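Local coordinates for sporulation inhibitor of replication protein SirA (Bacillus subtilis, PDB 4TPS) that inhibits the initiation of DNA replication during sporulation, keeping the initiator DnaA from associating with the replication origin and so enforcing diploidy, at residues R27-F32 against K140-L145; Y11-I16 against F132-F137; T59-I64 against K103-E108. One frame throughout, in Å; residues are numbered along the deposited sequence.

Overall arrangement
Strand 9-16, near the N terminus, lies in the interior of the sheet and pairs through Y11-I16 with F132-F137 in interaction 2, closing a loop of more than a hundred residues. R27-F32 opens helix 28-39 and meets K140-L145 in interaction 1; since the segments of interactions 1 and 2 alternate along the chain, their two loops cross. Interaction 3, between T59-I64 and K103-E108, falls within both loops. Interactions 1 and 2 touch through the neighbouring strands 132-136 and 141-144, whereas strand 9-16 bonds to both segments of interaction 3. Together the three contacts tie helix 28-39 and the segment leading to helix 64-75 to the sheet, and its last strands to strand 9-16.

Interaction 1 of 3, residues R27-F32 against K140-L145; sequences RESVMF and KRYGWL
Helix 28-32, carrying E28 and F32, crosses strand 141-144 at 119° with the short axes 9.2 Å apart, and side chains from both, chiefly F32, Y142 and W144, meet between them. F32 CG, anti to the backbone N, carries the ring toward Y142, and the two rings form an offset stack, their centroids 4.6 Å apart and their planes inclined by 24°. The offset brings F32 CB over the centre of the phenol ring as a CH-pi donor, 4.0 Å from the centroid. Y142 OH lies 3.2 Å from S29 CB. K140 CG packs against F32 CZ at 4.1 Å. Opposite D136 two residues, K140 and R141, form a G1 beta bulge between the last two strands of the antiparallel sheet; Y142 and W144 then meet the first turn of helix 28-39. W144 NE1 donates to E28 OE2 (3.0 Å, 170° at the hydrogen). The acceptor lies in the indole plane, but the carboxylate, turned nearly perpendicular to the ring, is met from its anti side with the donor well out of its plane; a weak bond from G26 N reaches the same oxygen. M31 CE touches the benzo half of the indole at CZ2, 3.8 Å away.

Interaction 2 of 3, residues Y11-I16 against F132-F137; sequences YYTYLI and FLAMDF
Y12 and Y14 bind the backbones of M135 and L133 in an antiparallel ladder, the two short strands running at 160° to each other. Each hydrogen-bonded pair carries two bonds: Y12 N reaches M135 O at 2.8 Å and M135 N returns to Y12 O along a more bent path, while Y14 N and L133 O are 3.0 Å apart and L133 N answers to Y14 O. Between them T13 faces A134 as a non-hydrogen-bonded pair, where CA-H...O contacts complete the ladder; one joins T13 CA to L133 O at 3.3 Å.

Apolar packing follows the two faces of the sheet. On the face of T13, A134, L15 and F132, L15, with CG anti to the backbone N (chi1 -173°), swings CD1 over the centre of the F132 ring, a CH-pi contact 3.8 Å from the centroid; its CB meets the ring at CE1. T13 CG2 meets F132 CB, and T13 OG1, packed beside A134 CB, is buried with no polar partner. On the face of Y12, Y14, L133 and M135, M135 CE lies 3.7 Å from Y14 CD1. F137, just past the strand, brings CE2 to 3.4 Å from Y12 CD1, the rings meeting obliquely; F35 of helix 28-39 covers Y14, M135 and F137 there.

Polar ends are satisfied beyond the ladder: Y11 OH by E118 and R141, Y14 OH by H39, and the D136 carboxylate by the backbone nitrogens of H10, N138 and S139. Strand 9-16 also pairs with strands 59-60 and 106-113; this ladder is a buried, central part of an antiparallel sheet with helices packed against it.

Interaction 3 of 3, residues T59-I64 against K103-E108; sequences TQPIPI and KEHMIE
H105 lies against the T59-P61 backbone and is held at its edge by T59. Its ND1 donates to T59 OG1 at 2.7 Å, with the oxygen in the imidazole plane, while the same hydroxyl is bonded to I55 O in the preceding helix. One face of the ring is covered by the Q60-P61 link, P61 N standing 3.7 Å above its centre. A leucine in place of H105 would probably leave T59 OG1 without its in-plane donor and lose the flat surface on which the Q60-P61 link rests.

The apolar half packs at van der Waals distance. I62, its CG1 beside the backbone N (chi1 -58°), lays that atom 3.8 Å from H105 C, and its CD1 meets I107 CD1 at 4.0 Å; F132 of strand 132-136 touches both isoleucines. The backbone is fixed here too, since I62 N bonds to E104 O in the carbonyl plane (2.9 Å, 169° at the hydrogen). That oxygen belongs to the type II' turn K103-M106, which joins strands 96-103 and 106-113 as a two-residue beta hairpin, so the segment leaving strand 59-60 is fastened to the hairpin tip before P63, at the N-cap position of helix 64-75.

Toward solvent the contact thins. A water donates to I62 O at 2.9 Å and also to E104 O, giving the turn carbonyl a second donor. E104 and K103 leave the backbone pointing away from T59-I64, and exposed P61 meets the imidazole no closer than 4.0 Å with its own side chain, CD to H105 NE2.

Interaction 1 of 3, residues R27-F32 against K140-L145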
loop_
_atom_site.group_PDB
_atom_site.type_symbol
_atom_site.label_atom_id
_atom_site.label_comp_id
_atom_site.label_asym_id
_atom_site.label_seq_id
_atom_site.Cartn_x
_atom_site.Cartn_y
_atom_site.Cartn_z
ATOM N N ARG A 27 4.086 -8.639 10.067
ATOM C CA ARG A 27 2.841 -7.949 10.354
ATOM C C ARG A 27 2.074 -7.767 9.054
ATOM O O ARG A 27 1.321 -6.778 8.879
ATOM C CB ARG A 27 3.163 -6.575 10.988
ATOM C CG ARG A 27 3.794 -6.595 12.349
ATOM C CD ARG A 27 3.594 -5.234 12.989
ATOM N NE ARG A 27 4.479 -4.218 12.413
ATOM C CZ ARG A 27 4.225 -2.905 12.354
ATOM N NH1 ARG A 27 3.097 -2.365 12.816
ATOM N NH2 ARG A 27 5.142 -2.112 11.823
ATOM N N GLU A 28 2.212 -8.719 8.122
ATOM C CA GLU A 28 1.597 -8.573 6.791
ATOM C C GLU A 28 0.061 -8.529 6.827
ATOM O O GLU A 28 -0.614 -8.001 5.876
ATOM C CB GLU A 28 2.088 -9.650 5.819
ATOM C CG GLU A 28 3.586 -9.500 5.467
ATOM C CD GLU A 28 4.553 -10.176 6.394
ATOM O OE1 GLU A 28 4.098 -10.685 7.476
ATOM O OE2 GLU A 28 5.763 -10.182 6.012
ATOM N N SER A 29 -0.530 -9.058 7.902
ATOM C CA SER A 29 -1.989 -8.929 8.067
ATOM C C SER A 29 -2.451 -7.476 8.038
ATOM O O SER A 29 -3.522 -7.181 7.579
ATOM C CB SER A 29 -2.406 -9.594 9.382
ATOM O OG SER A 29 -1.866 -8.878 10.482
ATOM N N VAL A 30 -1.614 -6.540 8.478
ATOM C CA VAL A 30 -2.005 -5.145 8.502
ATOM C C VAL A 30 -2.105 -4.615 7.079
ATOM O O VAL A 30 -2.981 -3.831 6.769
ATOM C CB VAL A 30 -0.986 -4.324 9.287
ATOM C CG1 VAL A 30 -1.340 -2.827 9.261
ATOM C CG2 VAL A 30 -1.035 -4.808 10.703
ATOM N N MET A 31 -1.219 -5.075 6.210
ATOM C CA MET A 31 -1.275 -4.674 4.795
ATOM C C MET A 31 -2.478 -5.332 4.141
ATOM O O MET A 31 -3.207 -4.677 3.431
ATOM C CB MET A 31 0.003 -5.042 4.001
ATOM C CG MET A 31 1.138 -4.073 4.244
ATOM S SD MET A 31 2.516 -4.245 3.134
ATOM C CE MET A 31 3.117 -5.809 3.713
ATOM N N PHE A 32 -2.706 -6.607 4.442
ATOM C CA PHE A 32 -3.897 -7.263 3.945
ATOM C C PHE A 32 -5.157 -6.455 4.298
ATOM O O PHE A 32 -5.985 -6.243 3.432
ATOM C CB PHE A 32 -3.996 -8.677 4.516
ATOM C CG PHE A 32 -5.279 -9.397 4.152
ATOM C CD1 PHE A 32 -5.343 -10.076 2.953
ATOM C CD2 PHE A 32 -6.388 -9.412 4.974
ATOM C CE1 PHE A 32 -6.482 -10.729 2.568
ATOM C CE2 PHE A 32 -7.551 -10.064 4.593
ATOM C CZ PHE A 32 -7.580 -10.785 3.408
ATOM N N LYS A 140 -9.249 -15.446 2.491
ATOM C CA LYS A 140 -8.303 -14.913 3.531
ATOM C C LYS A 140 -6.891 -15.570 3.412
ATOM O O LYS A 140 -6.192 -15.710 4.354
ATOM C CB LYS A 140 -8.884 -15.038 4.965
ATOM C CG LYS A 140 -8.418 -13.924 5.908
ATOM C CD LYS A 140 -9.175 -13.916 7.267
ATOM C CE LYS A 140 -9.449 -12.522 7.780
ATOM N NZ LYS A 140 -8.306 -12.170 8.657
ATOM N N ARG A 141 -6.515 -15.954 2.197
ATOM C CA ARG A 141 -5.208 -16.496 1.877
ATOM C C ARG A 141 -4.365 -15.367 1.326
ATOM O O ARG A 141 -4.778 -14.687 0.409
ATOM C CB ARG A 141 -5.286 -17.608 0.814
ATOM C CG ARG A 141 -6.042 -18.818 1.271
ATOM C CD ARG A 141 -6.072 -19.948 0.280
ATOM N NE ARG A 141 -4.770 -20.297 -0.315
ATOM C CZ ARG A 141 -4.437 -20.103 -1.605
ATOM N NH1 ARG A 141 -5.319 -19.564 -2.516
ATOM N NH2 ARG A 141 -3.208 -20.472 -2.013
ATOM N N TYR A 142 -3.202 -15.133 1.904
ATOM C CA TYR A 142 -2.345 -14.061 1.424
ATOM C C TYR A 142 -0.906 -14.334 1.782
ATOM O O TYR A 142 -0.609 -15.053 2.727
ATOM C CB TYR A 142 -2.777 -12.687 1.951
ATOM C CG TYR A 142 -2.700 -12.508 3.448
ATOM C CD1 TYR A 142 -1.537 -12.071 4.072
ATOM C CD2 TYR A 142 -3.748 -12.917 4.258
ATOM C CE1 TYR A 142 -1.477 -11.966 5.459
ATOM C CE2 TYR A 142 -3.681 -12.834 5.614
ATOM C CZ TYR A 142 -2.551 -12.337 6.210
ATOM O OH TYR A 142 -2.470 -12.242 7.599
ATOM N N GLY A 143 -0.004 -13.746 1.011
ATOM C CA GLY A 143 1.410 -13.891 1.277
ATOM C C GLY A 143 2.287 -13.377 0.173
ATOM O O GLY A 143 1.831 -13.062 -0.915
ATOM N N TRP A 144 3.594 -13.358 0.439
ATOM C CA TRP A 144 4.572 -12.964 -0.549
ATOM C C TRP A 144 4.712 -14.107 -1.542
ATOM O O TRP A 144 4.613 -15.291 -1.161
ATOM C CB TRP A 144 5.948 -12.715 0.102
ATOM C CG TRP A 144 5.920 -11.621 1.110
ATOM C CD1 TRP A 144 5.973 -11.775 2.468
ATOM C CD2 TRP A 144 5.825 -10.205 0.856
ATOM N NE1 TRP A 144 5.933 -10.537 3.062
ATOM C CE2 TRP A 144 5.816 -9.567 2.109
ATOM C CE3 TRP A 144 5.764 -9.426 -0.307
ATOM C CZ2 TRP A 144 5.730 -8.181 2.246
ATOM C CZ3 TRP A 144 5.648 -8.043 -0.203
ATOM C CH2 TRP A 144 5.651 -7.428 1.071
ATOM N N LEU A 145 5.017 -13.745 -2.772
ATOM C CA LEU A 145 5.458 -14.675 -3.749
ATOM C C LEU A 145 6.972 -14.845 -3.578
ATOM O O LEU A 145 7.760 -14.045 -4.048
ATOM C CB LEU A 145 5.041 -14.301 -5.162
ATOM C CG LEU A 145 3.548 -14.047 -5.340
ATOM C CD1 LEU A 145 3.196 -13.592 -6.767
ATOM C CD2 LEU A 145 2.757 -15.273 -4.892
#

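Interaction 2 of 3, residues Y11-I16 against F132-F137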
loop_
_atom_site.group_PDB
_atom_site.type_symbol
_atom_site.label_atom_id
_atom_site.label_comp_id
_atom_site.label_asym_id
_atom_site.label_seq_id
_atom_site.Cartn_x
_atom_site.Cartn_y
_atom_site.Cartn_z
ATOM N N TYR A 11 -7.126 -13.499 -6.810
ATOM C CA TYR A 11 -6.049 -12.801 -6.087
ATOM C C TYR A 11 -5.908 -11.378 -6.619
ATOM O O TYR A 11 -5.968 -11.135 -7.865
ATOM C CB TYR A 11 -4.724 -13.481 -6.369
ATOM C CG TYR A 11 -4.651 -14.896 -6.020
ATOM C CD1 TYR A 11 -4.350 -15.308 -4.746
ATOM C CD2 TYR A 11 -4.914 -15.879 -7.015
ATOM C CE1 TYR A 11 -4.272 -16.659 -4.451
ATOM C CE2 TYR A 11 -4.807 -17.202 -6.738
ATOM C CZ TYR A 11 -4.493 -17.602 -5.471
ATOM O OH TYR A 11 -4.404 -18.982 -5.285
ATOM N N TYR A 12 -5.705 -10.445 -5.688
ATOM C CA TYR A 12 -5.226 -9.100 -6.000
ATOM C C TYR A 12 -3.763 -9.071 -5.567
ATOM O O TYR A 12 -3.437 -9.429 -4.418
ATOM C CB TYR A 12 -6.063 -8.092 -5.248
ATOM C CG TYR A 12 -7.477 -8.022 -5.721
ATOM C CD1 TYR A 12 -8.401 -8.904 -5.273
ATOM C CD2 TYR A 12 -7.886 -7.052 -6.596
ATOM C CE1 TYR A 12 -9.735 -8.828 -5.677
ATOM C CE2 TYR A 12 -9.170 -6.969 -7.009
ATOM C CZ TYR A 12 -10.121 -7.855 -6.539
ATOM O OH TYR A 12 -11.438 -7.720 -7.053
ATOM N N THR A 13 -2.893 -8.711 -6.512
ATOM C CA THR A 13 -1.451 -8.800 -6.310
ATOM C C THR A 13 -0.841 -7.443 -6.559
ATOM O O THR A 13 -1.120 -6.795 -7.576
ATOM C CB THR A 13 -0.843 -9.872 -7.186
ATOM O OG1 THR A 13 -1.494 -11.131 -6.958
ATOM C CG2 THR A 13 0.619 -10.083 -6.900
ATOM N N TYR A 14 -0.125 -6.949 -5.536
ATOM C CA TYR A 14 0.575 -5.642 -5.635
ATOM C C TYR A 14 2.074 -5.808 -5.437
ATOM O O TYR A 14 2.528 -6.733 -4.771
ATOM C CB TYR A 14 0.031 -4.681 -4.554
ATOM C CG TYR A 14 -1.361 -4.165 -4.806
ATOM C CD1 TYR A 14 -2.488 -4.913 -4.432
ATOM C CD2 TYR A 14 -1.558 -2.909 -5.318
ATOM C CE1 TYR A 14 -3.765 -4.405 -4.607
ATOM C CE2 TYR A 14 -2.842 -2.380 -5.507
ATOM C CZ TYR A 14 -3.939 -3.142 -5.166
ATOM O OH TYR A 14 -5.182 -2.657 -5.340
ATOM N N LEU A 15 2.820 -4.895 -6.073
ATOM C CA LEU A 15 4.262 -4.822 -5.968
ATOM C C LEU A 15 4.575 -3.808 -4.849
ATOM O O LEU A 15 4.371 -2.583 -5.030
ATOM C CB LEU A 15 4.847 -4.374 -7.291
ATOM C CG LEU A 15 6.356 -4.412 -7.381
ATOM C CD1 LEU A 15 6.917 -5.742 -6.944
ATOM C CD2 LEU A 15 6.833 -4.036 -8.776
ATOM N N ILE A 16 4.957 -4.320 -3.698
ATOM C CA ILE A 16 5.116 -3.487 -2.479
ATOM C C ILE A 16 6.525 -2.857 -2.492
ATOM O O ILE A 16 7.517 -3.489 -2.841
ATOM C CB ILE A 16 4.939 -4.315 -1.187
ATOM C CG1 ILE A 16 3.634 -5.124 -1.188
ATOM C CG2 ILE A 16 5.049 -3.430 0.067
ATOM C CD1 ILE A 16 2.403 -4.295 -1.387
ATOM N N PHE A 132 6.197 -9.056 -4.587
ATOM C CA PHE A 132 4.755 -9.168 -4.882
ATOM C C PHE A 132 4.053 -9.789 -3.688
ATOM O O PHE A 132 4.414 -10.842 -3.193
ATOM C CB PHE A 132 4.499 -9.998 -6.123
ATOM C CG PHE A 132 4.853 -9.306 -7.425
ATOM C CD1 PHE A 132 4.022 -8.303 -7.923
ATOM C CD2 PHE A 132 6.004 -9.646 -8.118
ATOM C CE1 PHE A 132 4.350 -7.688 -9.114
ATOM C CE2 PHE A 132 6.355 -8.991 -9.308
ATOM C CZ PHE A 132 5.525 -8.022 -9.809
ATOM N N LEU A 133 3.025 -9.103 -3.234
ATOM C CA LEU A 133 2.082 -9.577 -2.212
ATOM C C LEU A 133 0.739 -9.939 -2.842
ATOM O O LEU A 133 0.075 -9.094 -3.430
ATOM C CB LEU A 133 1.888 -8.464 -1.204
ATOM C CG LEU A 133 1.065 -8.802 0.038
ATOM C CD1 LEU A 133 1.860 -9.775 0.952
ATOM C CD2 LEU A 133 0.754 -7.513 0.820
ATOM N N ALA A 134 0.371 -11.219 -2.773
ATOM C CA ALA A 134 -0.847 -11.724 -3.429
ATOM C C ALA A 134 -1.883 -11.968 -2.324
ATOM O O ALA A 134 -1.565 -12.545 -1.279
ATOM C CB ALA A 134 -0.528 -13.069 -4.109
ATOM N N MET A 135 -3.137 -11.579 -2.566
ATOM C CA MET A 135 -4.130 -11.638 -1.538
ATOM C C MET A 135 -5.456 -12.066 -2.146
ATOM O O MET A 135 -5.924 -11.430 -3.119
ATOM C CB MET A 135 -4.334 -10.232 -0.999
ATOM C CG MET A 135 -3.127 -9.627 -0.247
ATOM S SD MET A 135 -3.206 -7.829 -0.049
ATOM C CE MET A 135 -2.690 -7.274 -1.654
ATOM N N ASP A 136 -6.067 -13.098 -1.544
ATOM C CA ASP A 136 -7.462 -13.514 -1.897
ATOM C C ASP A 136 -8.357 -13.106 -0.724
ATOM O O ASP A 136 -8.259 -13.667 0.357
ATOM C CB ASP A 136 -7.497 -15.013 -2.185
ATOM C CG ASP A 136 -8.882 -15.480 -2.659
ATOM O OD1 ASP A 136 -9.876 -14.895 -2.251
ATOM O OD2 ASP A 136 -8.988 -16.484 -3.446
ATOM N N PHE A 137 -9.202 -12.097 -0.949
ATOM C CA PHE A 137 -10.059 -11.535 0.071
ATOM C C PHE A 137 -11.297 -12.414 0.321
ATOM O O PHE A 137 -12.028 -12.176 1.262
ATOM C CB PHE A 137 -10.563 -10.150 -0.375
ATOM C CG PHE A 137 -9.457 -9.156 -0.629
ATOM C CD1 PHE A 137 -8.546 -8.834 0.389
ATOM C CD2 PHE A 137 -9.314 -8.578 -1.825
ATOM C CE1 PHE A 137 -7.513 -7.967 0.165
ATOM C CE2 PHE A 137 -8.271 -7.711 -2.061
ATOM C CZ PHE A 137 -7.373 -7.418 -1.070
#

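Interaction 3 of 3, residues T59-I64 against K103-E108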
loop_
_atom_site.group_PDB
_atom_site.type_symbol
_atom_site.label_atom_id
_atom_site.label_comp_id
_atom_site.label_asym_id
_atom_site.label_seq_id
_atom_site.Cartn_x
_atom_site.Cartn_y
_atom_site.Cartn_z
ATOM N N THR A 59 3.080 1.194 -2.899
ATOM C CA THR A 59 3.225 0.244 -3.970
ATOM C C THR A 59 3.950 0.860 -5.163
ATOM O O THR A 59 4.025 2.103 -5.324
ATOM C CB THR A 59 1.839 -0.320 -4.411
ATOM O OG1 THR A 59 1.001 0.710 -4.916
ATOM C CG2 THR A 59 1.133 -1.012 -3.271
ATOM N N GLN A 60 4.461 -0.018 -6.034
ATOM C CA GLN A 60 5.166 0.376 -7.262
ATOM C C GLN A 60 4.283 0.109 -8.456
ATOM O O GLN A 60 3.494 -0.842 -8.441
ATOM C CB GLN A 60 6.452 -0.455 -7.432
ATOM C CG GLN A 60 7.381 -0.301 -6.233
ATOM C CD GLN A 60 8.796 -0.778 -6.498
ATOM O OE1 GLN A 60 9.029 -1.551 -7.370
ATOM N NE2 GLN A 60 9.750 -0.257 -5.745
ATOM N N PRO A 61 4.452 0.892 -9.511
ATOM C CA PRO A 61 3.759 0.565 -10.767
ATOM C C PRO A 61 4.206 -0.829 -11.264
ATOM O O PRO A 61 5.397 -1.210 -11.147
ATOM C CB PRO A 61 4.204 1.655 -11.734
ATOM C CG PRO A 61 4.974 2.626 -10.980
ATOM C CD PRO A 61 5.312 2.086 -9.624
ATOM N N ILE A 62 3.271 -1.557 -11.858
ATOM C CA ILE A 62 3.654 -2.852 -12.450
ATOM C C ILE A 62 4.550 -2.560 -13.696
ATOM O O ILE A 62 4.247 -1.685 -14.437
ATOM C CB ILE A 62 2.387 -3.644 -12.847
ATOM C CG1 ILE A 62 1.444 -3.889 -11.635
ATOM C CG2 ILE A 62 2.749 -4.942 -13.531
ATOM C CD1 ILE A 62 2.082 -4.550 -10.415
ATOM N N PRO A 63 5.679 -3.280 -13.891
ATOM C CA PRO A 63 6.543 -2.992 -15.070
ATOM C C PRO A 63 5.977 -3.711 -16.274
ATOM O O PRO A 63 6.283 -4.867 -16.519
ATOM C CB PRO A 63 7.944 -3.509 -14.624
ATOM C CG PRO A 63 7.588 -4.599 -13.633
ATOM C CD PRO A 63 6.314 -4.214 -12.942
ATOM N N ILE A 64 5.064 -3.024 -16.966
ATOM C CA ILE A 64 4.186 -3.705 -17.940
ATOM C C ILE A 64 4.987 -4.370 -19.063
ATOM O O ILE A 64 4.770 -5.554 -19.409
ATOM C CB ILE A 64 3.145 -2.730 -18.534
ATOM C CG1 ILE A 64 2.223 -2.129 -17.426
ATOM C CG2 ILE A 64 2.307 -3.439 -19.598
ATOM C CD1 ILE A 64 1.319 -3.113 -16.750
ATOM N N LYS A 103 -2.731 -3.911 -14.598
ATOM C CA LYS A 103 -3.108 -2.518 -14.806
ATOM C C LYS A 103 -2.597 -1.606 -13.762
ATOM O O LYS A 103 -2.976 -1.768 -12.595
ATOM C CB LYS A 103 -4.648 -2.365 -14.863
ATOM C CG LYS A 103 -5.135 -1.071 -15.497
ATOM C CD LYS A 103 -6.663 -1.073 -15.491
ATOM C CE LYS A 103 -7.245 0.283 -15.863
ATOM N NZ LYS A 103 -7.238 0.496 -17.331
ATOM N N GLU A 104 -1.912 -0.526 -14.181
ATOM C CA GLU A 104 -1.428 0.471 -13.230
ATOM C C GLU A 104 -0.572 -0.141 -12.087
ATOM O O GLU A 104 0.616 -0.506 -12.328
ATOM C CB GLU A 104 -2.587 1.439 -12.802
ATOM C CG GLU A 104 -2.871 2.418 -13.959
ATOM C CD GLU A 104 -4.259 3.013 -14.012
ATOM O OE1 GLU A 104 -4.779 3.197 -15.139
ATOM O OE2 GLU A 104 -4.797 3.335 -12.939
ATOM N N HIS A 105 -1.112 -0.211 -10.870
ATOM C CA HIS A 105 -0.378 -0.743 -9.751
ATOM C C HIS A 105 -0.906 -2.067 -9.342
ATOM O O HIS A 105 -0.420 -2.586 -8.381
ATOM C CB HIS A 105 -0.402 0.133 -8.448
ATOM C CG HIS A 105 0.439 1.364 -8.498
ATOM N ND1 HIS A 105 1.175 1.782 -7.407
ATOM C CD2 HIS A 105 0.669 2.268 -9.480
ATOM C CE1 HIS A 105 1.792 2.910 -7.697
ATOM N NE2 HIS A 105 1.509 3.223 -8.951
ATOM N N MET A 106 -1.822 -2.679 -10.096
ATOM C CA MET A 106 -2.472 -3.888 -9.567
ATOM C C MET A 106 -2.377 -4.994 -10.633
ATOM O O MET A 106 -2.561 -4.716 -11.822
ATOM C CB MET A 106 -3.954 -3.629 -9.170
ATOM C CG MET A 106 -4.900 -4.838 -8.946
ATOM S SD MET A 106 -6.593 -4.148 -8.696
ATOM C CE MET A 106 -7.118 -4.001 -10.403
ATOM N N ILE A 107 -2.177 -6.204 -10.164
ATOM C CA ILE A 107 -2.440 -7.435 -10.953
ATOM C C ILE A 107 -3.621 -8.203 -10.345
ATOM O O ILE A 107 -3.711 -8.356 -9.144
ATOM C CB ILE A 107 -1.181 -8.324 -10.950
ATOM C CG1 ILE A 107 -0.142 -7.670 -11.856
ATOM C CG2 ILE A 107 -1.479 -9.711 -11.514
ATOM C CD1 ILE A 107 1.236 -8.239 -11.691
ATOM N N GLU A 108 -4.507 -8.723 -11.184
ATOM C CA GLU A 108 -5.601 -9.525 -10.687
ATOM C C GLU A 108 -5.470 -10.866 -11.399
ATOM O O GLU A 108 -5.252 -10.931 -12.621
ATOM C CB GLU A 108 -6.927 -8.952 -11.044
ATOM C CG GLU A 108 -7.565 -7.979 -10.144
ATOM C CD GLU A 108 -9.029 -7.786 -10.531
ATOM O OE1 GLU A 108 -9.935 -8.667 -10.373
ATOM O OE2 GLU A 108 -9.247 -6.746 -11.066
HETATM O O HOH W 1 1.743 -2.531 -7.151
HETATM O O HOH W 2 2.070 0.182 -14.629
#